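Local coordinates for protein ribulose bisphosphate carboxylase (Hyperthermus butylicus DSM 5456, PDB 6HUN) that probably catalyses the magnesium-dependent addition of carbon dioxide and water to ribulose 1,5-bisphosphate, giving two molecules of 3-phosphoglycerate, at residues A[159-164]-A[397-402]; A[318-323]-A[352-357]. All blocks are in the same frame, centred on the assembly; numbering follows the deposited sequence.

Contact 1: A[159-164]-A[397-402]; sequences GVREIL and GKDIIM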
loop_
_atom_site.group_PDB
_atom_site.type_symbol
_atom_site.label_atom_id
_atom_site.label_comp_id
_atom_site.label_asym_id
_atom_site.label_seq_id
_atom_site.Cartn_x
_atom_site.Cartn_y
_atom_site.Cartn_z
ATOM N N GLY A 159 4.356 23.749 15.021
ATOM C CA GLY A 159 4.672 24.475 13.813
ATOM C C GLY A 159 3.458 24.819 12.983
ATOM O O GLY A 159 3.442 25.866 12.327
ATOM N N VAL A 160 2.431 23.950 12.985
ATOM C CA VAL A 160 1.198 24.262 12.277
ATOM C C VAL A 160 0.454 25.379 13.007
ATOM O O VAL A 160 -0.107 26.297 12.379
ATOM C CB VAL A 160 0.319 23.015 12.181
ATOM C CG1 VAL A 160 -1.110 23.338 11.709
ATOM C CG2 VAL A 160 1.096 21.885 11.269
ATOM N N ARG A 161 0.413 25.301 14.325
ATOM C CA ARG A 161 -0.244 26.417 15.045
ATOM C C ARG A 161 0.450 27.732 14.722
ATOM O O ARG A 161 -0.179 28.810 14.712
ATOM C CB ARG A 161 -0.230 26.159 16.544
ATOM C CG ARG A 161 -1.146 25.041 17.022
ATOM C CD ARG A 161 -1.222 25.032 18.533
ATOM N NE ARG A 161 -2.297 24.161 19.007
ATOM C CZ ARG A 161 -3.599 24.401 18.896
ATOM N NH1 ARG A 161 -4.050 25.514 18.336
ATOM N NH2 ARG A 161 -4.456 23.494 19.326
ATOM N N GLU A 162 1.763 27.692 14.554
ATOM C CA GLU A 162 2.452 28.958 14.325
ATOM C C GLU A 162 2.199 29.451 12.913
ATOM O O GLU A 162 2.031 30.655 12.705
ATOM C CB GLU A 162 3.941 28.835 14.594
ATOM C CG GLU A 162 4.248 28.615 16.066
ATOM C CD GLU A 162 5.586 27.908 16.272
ATOM O OE1 GLU A 162 6.288 28.237 17.258
ATOM O OE2 GLU A 162 5.924 27.018 15.446
ATOM N N ILE A 163 2.163 28.540 11.931
ATOM C CA ILE A 163 1.743 28.887 10.567
ATOM C C ILE A 163 0.385 29.607 10.560
ATOM O O ILE A 163 0.205 30.652 9.910
ATOM C CB ILE A 163 1.689 27.618 9.696
ATOM C CG1 ILE A 163 3.088 27.141 9.330
ATOM C CG2 ILE A 163 0.798 27.866 8.457
ATOM C CD1 ILE A 163 3.062 25.654 8.789
ATOM N N LEU A 164 -0.588 29.071 11.270
ATOM C CA LEU A 164 -1.929 29.635 11.233
ATOM C C LEU A 164 -2.121 30.776 12.250
ATOM O O LEU A 164 -3.168 31.443 12.216
ATOM C CB LEU A 164 -2.952 28.528 11.460
ATOM C CG LEU A 164 -2.959 27.559 10.258
ATOM C CD1 LEU A 164 -3.831 26.362 10.492
ATOM C CD2 LEU A 164 -3.374 28.242 8.937
ATOM N N GLY A 397 -9.279 16.368 23.286
ATOM C CA GLY A 397 -8.374 17.456 23.630
ATOM C C GLY A 397 -8.441 18.607 22.636
ATOM O O GLY A 397 -9.047 18.513 21.573
ATOM N N LYS A 398 -7.829 19.742 23.011
ATOM C CA LYS A 398 -7.823 20.897 22.114
ATOM C C LYS A 398 -6.850 20.756 20.940
ATOM O O LYS A 398 -6.992 21.470 19.934
ATOM C CB LYS A 398 -7.462 22.171 22.886
ATOM C CG LYS A 398 -8.354 22.404 24.099
ATOM C CD LYS A 398 -7.899 23.601 24.964
ATOM C CE LYS A 398 -8.793 23.722 26.212
ATOM N NZ LYS A 398 -8.036 24.015 27.485
ATOM N N ASP A 399 -5.861 19.874 21.043
ATOM C CA ASP A 399 -4.860 19.768 19.978
ATOM C C ASP A 399 -5.323 18.762 18.922
ATOM O O ASP A 399 -4.805 17.640 18.792
ATOM C CB ASP A 399 -3.492 19.407 20.554
ATOM C CG ASP A 399 -2.762 20.605 21.130
ATOM O OD1 ASP A 399 -3.162 21.762 20.847
ATOM O OD2 ASP A 399 -1.779 20.385 21.868
ATOM N N ILE A 400 -6.324 19.199 18.133
ATOM C CA ILE A 400 -6.911 18.407 17.059
ATOM C C ILE A 400 -7.250 19.335 15.911
ATOM O O ILE A 400 -7.456 20.535 16.087
ATOM C CB ILE A 400 -8.215 17.662 17.484
ATOM C CG1 ILE A 400 -9.292 18.680 17.897
ATOM C CG2 ILE A 400 -7.930 16.733 18.623
ATOM C CD1 ILE A 400 -10.603 18.020 18.374
ATOM N N ILE A 401 -7.421 18.735 14.740
ATOM C CA ILE A 401 -8.076 19.372 13.611
ATOM C C ILE A 401 -9.447 18.722 13.468
ATOM O O ILE A 401 -9.556 17.495 13.432
ATOM C CB ILE A 401 -7.243 19.216 12.330
ATOM C CG1 ILE A 401 -5.871 19.859 12.519
ATOM C CG2 ILE A 401 -8.038 19.809 11.150
ATOM C CD1 ILE A 401 -4.868 19.351 11.428
ATOM N N MET A 402 -10.522 19.530 13.489
ATOM C CA MET A 402 -11.844 18.992 13.225
ATOM C C MET A 402 -12.267 19.277 11.803
ATOM O O MET A 402 -12.209 20.416 11.337
ATOM C CB MET A 402 -12.869 19.588 14.203
ATOM C CG MET A 402 -12.232 19.866 15.517
ATOM S SD MET A 402 -13.478 20.293 16.855
ATOM C CE MET A 402 -14.200 18.703 16.991
#
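R161 on helix 156-164 and D399 in the turn ahead of strand 401-403 are the closest backbone pair of the two segments, with their CA atoms 9.5 Å apart, so side chains have to bridge the distance. The setting is the closure of the eight-stranded parallel β/α barrel: strand 401-403 is the last of the eight and, with I400 just ahead of it, bonds through I400 and M402 to the first, 171-174, while helix 156-164 packs V160 and L164 on that same first strand. R161 spans most of the gap. Its CG sits beside the backbone N (chi1 -70°) and the chain then runs extended to NE, which carries the guanidinium away from the helix to the turn. There the edge bearing NE and NH2 meets a single oxygen, OD1 of D399, in a salt bridge. The stronger bond is from NH2 to D399 OD1, 2.6 Å long, reaching the oxygen nearly along its C-O axis and lying close to the guanidinium plane; the one from NE to D399 OD1, at 3.1 Å, is weak. The two side chains cross at about a right angle, and with the guanidinium and carboxylate planes 45° apart and both nitrogens on one oxygen, the pairing is neither flat nor two-oxygen. NH1, meanwhile, donates to the carbonyls of I166 and R169, in the connection leading into strand 171-174, and these bonds help fix the rotation of the group. A leucine here would probably leave the D399 carboxylate without its charged mate and those two carbonyls without their NH1 donor. D399 itself is the centre of an inverse gamma turn, closed by a weak 3.0 Å bond from I400 N to K398 O, and this turn brings K398 O to 3.3 Å from R161 NH2, near the guanidinium plane.

Contact 2: A[318-323]-A[352-357]; sequences LARMAG and REQYYR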
loop_
_atom_site.group_PDB
_atom_site.type_symbol
_atom_site.label_atom_id
_atom_site.label_comp_id
_atom_site.label_asym_id
_atom_site.label_seq_id
_atom_site.Cartn_x
_atom_site.Cartn_y
_atom_site.Cartn_z
ATOM N N LEU A 318 3.705 4.742 11.952
ATOM C CA LEU A 318 4.626 4.829 10.803
ATOM C C LEU A 318 4.444 6.165 10.077
ATOM O O LEU A 318 5.398 6.725 9.561
ATOM C CB LEU A 318 4.369 3.662 9.833
ATOM C CG LEU A 318 4.683 2.248 10.402
ATOM C CD1 LEU A 318 4.128 1.171 9.420
ATOM C CD2 LEU A 318 6.141 2.060 10.502
ATOM N N ALA A 319 3.198 6.649 9.977
ATOM C CA ALA A 319 2.960 7.965 9.365
ATOM C C ALA A 319 3.674 9.097 10.119
ATOM O O ALA A 319 4.265 10.002 9.510
ATOM C CB ALA A 319 1.454 8.221 9.333
ATOM N N ARG A 320 3.705 9.012 11.445
ATOM C CA ARG A 320 4.399 10.015 12.229
ATOM C C ARG A 320 5.910 9.919 12.021
ATOM O O ARG A 320 6.593 10.932 11.864
ATOM C CB ARG A 320 4.044 9.808 13.697
ATOM C CG ARG A 320 4.849 10.774 14.601
ATOM C CD ARG A 320 4.282 10.693 16.073
ATOM N NE ARG A 320 5.047 11.598 16.971
ATOM C CZ ARG A 320 4.912 11.647 18.299
ATOM N NH1 ARG A 320 4.059 10.828 18.905
ATOM N NH2 ARG A 320 5.663 12.489 19.029
ATOM N N MET A 321 6.442 8.699 11.994
ATOM C CA MET A 321 7.876 8.535 11.686
ATOM C C MET A 321 8.231 9.095 10.309
ATOM O O MET A 321 9.231 9.815 10.147
ATOM C CB MET A 321 8.205 7.038 11.740
ATOM C CG MET A 321 8.112 6.491 13.133
ATOM S SD MET A 321 8.119 4.671 13.127
ATOM C CE MET A 321 9.683 4.599 12.289
ATOM N N ALA A 322 7.397 8.780 9.305
ATOM C CA ALA A 322 7.713 9.159 7.927
ATOM C C ALA A 322 7.582 10.646 7.739
ATOM O O ALA A 322 8.305 11.230 6.910
ATOM C CB ALA A 322 6.791 8.433 6.936
ATOM N N GLY A 323 6.683 11.277 8.504
ATOM C CA GLY A 323 6.706 12.722 8.570
ATOM C C GLY A 323 5.434 13.438 8.194
ATOM O O GLY A 323 5.526 14.627 7.859
ATOM N N ARG A 352 0.407 11.969 19.357
ATOM C CA ARG A 352 0.669 13.266 19.980
ATOM C C ARG A 352 1.712 13.207 21.080
ATOM O O ARG A 352 2.303 14.241 21.393
ATOM C CB ARG A 352 -0.598 13.863 20.609
ATOM C CG ARG A 352 -1.627 14.223 19.586
ATOM C CD ARG A 352 -2.561 15.250 20.303
ATOM N NE ARG A 352 -3.253 14.675 21.464
ATOM C CZ ARG A 352 -4.546 14.891 21.730
ATOM N NH1 ARG A 352 -5.270 15.600 20.885
ATOM N NH2 ARG A 352 -5.138 14.360 22.793
ATOM N N GLU A 353 1.853 12.088 21.774
ATOM C CA GLU A 353 2.670 12.076 22.988
ATOM C C GLU A 353 4.166 12.015 22.715
ATOM O O GLU A 353 4.630 11.534 21.678
ATOM C CB GLU A 353 2.262 10.916 23.858
ATOM C CG GLU A 353 0.922 11.229 24.491
ATOM C CD GLU A 353 0.517 10.205 25.500
ATOM O OE1 GLU A 353 1.027 9.063 25.437
ATOM O OE2 GLU A 353 -0.345 10.524 26.325
ATOM N N GLN A 354 4.941 12.538 23.675
ATOM C CA GLN A 354 6.384 12.384 23.557
ATOM C C GLN A 354 6.873 11.055 24.109
ATOM O O GLN A 354 7.978 10.617 23.758
ATOM C CB GLN A 354 7.119 13.543 24.272
ATOM C CG GLN A 354 7.340 14.748 23.344
ATOM C CD GLN A 354 7.503 14.360 21.846
ATOM O OE1 GLN A 354 6.612 14.658 21.035
ATOM N NE2 GLN A 354 8.652 13.759 21.473
ATOM N N TYR A 355 6.077 10.419 24.961
ATOM C CA TYR A 355 6.433 9.150 25.582
ATOM C C TYR A 355 5.129 8.378 25.758
ATOM O O TYR A 355 4.381 8.624 26.697
ATOM C CB TYR A 355 7.153 9.336 26.909
ATOM C CG TYR A 355 8.094 8.193 27.225
ATOM C CD1 TYR A 355 7.659 6.864 27.147
ATOM C CD2 TYR A 355 9.421 8.428 27.586
ATOM C CE1 TYR A 355 8.515 5.799 27.422
ATOM C CE2 TYR A 355 10.286 7.370 27.880
ATOM C CZ TYR A 355 9.829 6.059 27.794
ATOM O OH TYR A 355 10.683 5.003 28.071
ATOM N N TYR A 356 4.876 7.447 24.855
ATOM C CA TYR A 356 3.676 6.633 24.934
ATOM C C TYR A 356 3.895 5.442 25.858
ATOM O O TYR A 356 4.852 4.690 25.682
ATOM C CB TYR A 356 3.282 6.129 23.528
ATOM C CG TYR A 356 2.103 5.158 23.589
ATOM C CD1 TYR A 356 2.308 3.775 23.617
ATOM C CD2 TYR A 356 0.783 5.621 23.613
ATOM C CE1 TYR A 356 1.235 2.881 23.670
ATOM C CE2 TYR A 356 -0.293 4.752 23.691
ATOM C CZ TYR A 356 -0.063 3.377 23.683
ATOM O OH TYR A 356 -1.131 2.536 23.790
ATOM N N ARG A 357 2.993 5.250 26.821
ATOM C CA ARG A 357 3.013 4.053 27.646
ATOM C C ARG A 357 1.634 3.403 27.617
ATOM O O ARG A 357 0.637 4.064 27.959
ATOM C CB ARG A 357 3.426 4.388 29.082
ATOM C CG ARG A 357 4.869 4.818 29.160
ATOM C CD ARG A 357 5.329 4.922 30.621
ATOM N NE ARG A 357 6.632 5.568 30.762
ATOM C CZ ARG A 357 6.819 6.890 30.753
ATOM N NH1 ARG A 357 5.782 7.698 30.582
ATOM N NH2 ARG A 357 8.039 7.411 30.921
#
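Two neighbouring helices of the barrel wall, 312-322 and 339-352, are tied together here by R320, which reaches from the last turn of the first to the chain just past the end of the second. E353 is the residue where that second helix gives way to loop, and its carbonyl O takes two bonds from the guanidinium end: NH1 to E353 O at 2.9 Å and NH2 to E353 O at 3.0 Å. The oxygen lies almost in the guanidinium plane, whereas only NH1 approaches in the carbonyl plane; NH2 comes from above it. R320 is stretched throughout, CG anti to the backbone N (chi1 175°), and so spans the gap like a rod. Q354, bent at chi2, swings OE1 back to 3.1 Å from R320 NH2, its amide turned 71° against the guanidinium. NH1 also donates to I350 O, NE to K374 O and NH2 to I373 O, while W370 adds a cation-pi contact, leaving the buried charge wrapped in carbonyls and one indole. G323 closes helix 312-322 with a Schellman motif. An arginine thus binds carbonyls at and just beyond a helix C-terminus, joining consecutive helices of a β/α barrel.

Overall arrangement
Both contacts are partly buried and belong to the barrel domain, their centres about 16 Å apart, with contact 2 nested along the chain inside the loop that contact 1 closes. Each has a buried helix arginine reaching a more exposed turn, but the chemistry differs. In contact 1 the target is a carboxylate, in a turn leading into the last barrel strand; in contact 2 it is backbone carbonyl, at the end of a helix, where the carbonyl dipoles probably favour the arginine's charge. The two meet directly through R352: its NH1 lies 3.0 Å from D399 O, probably a hydrogen bond, and also donates to M396 O at the end of helix 389-396, so it joins the ends of two successive helices.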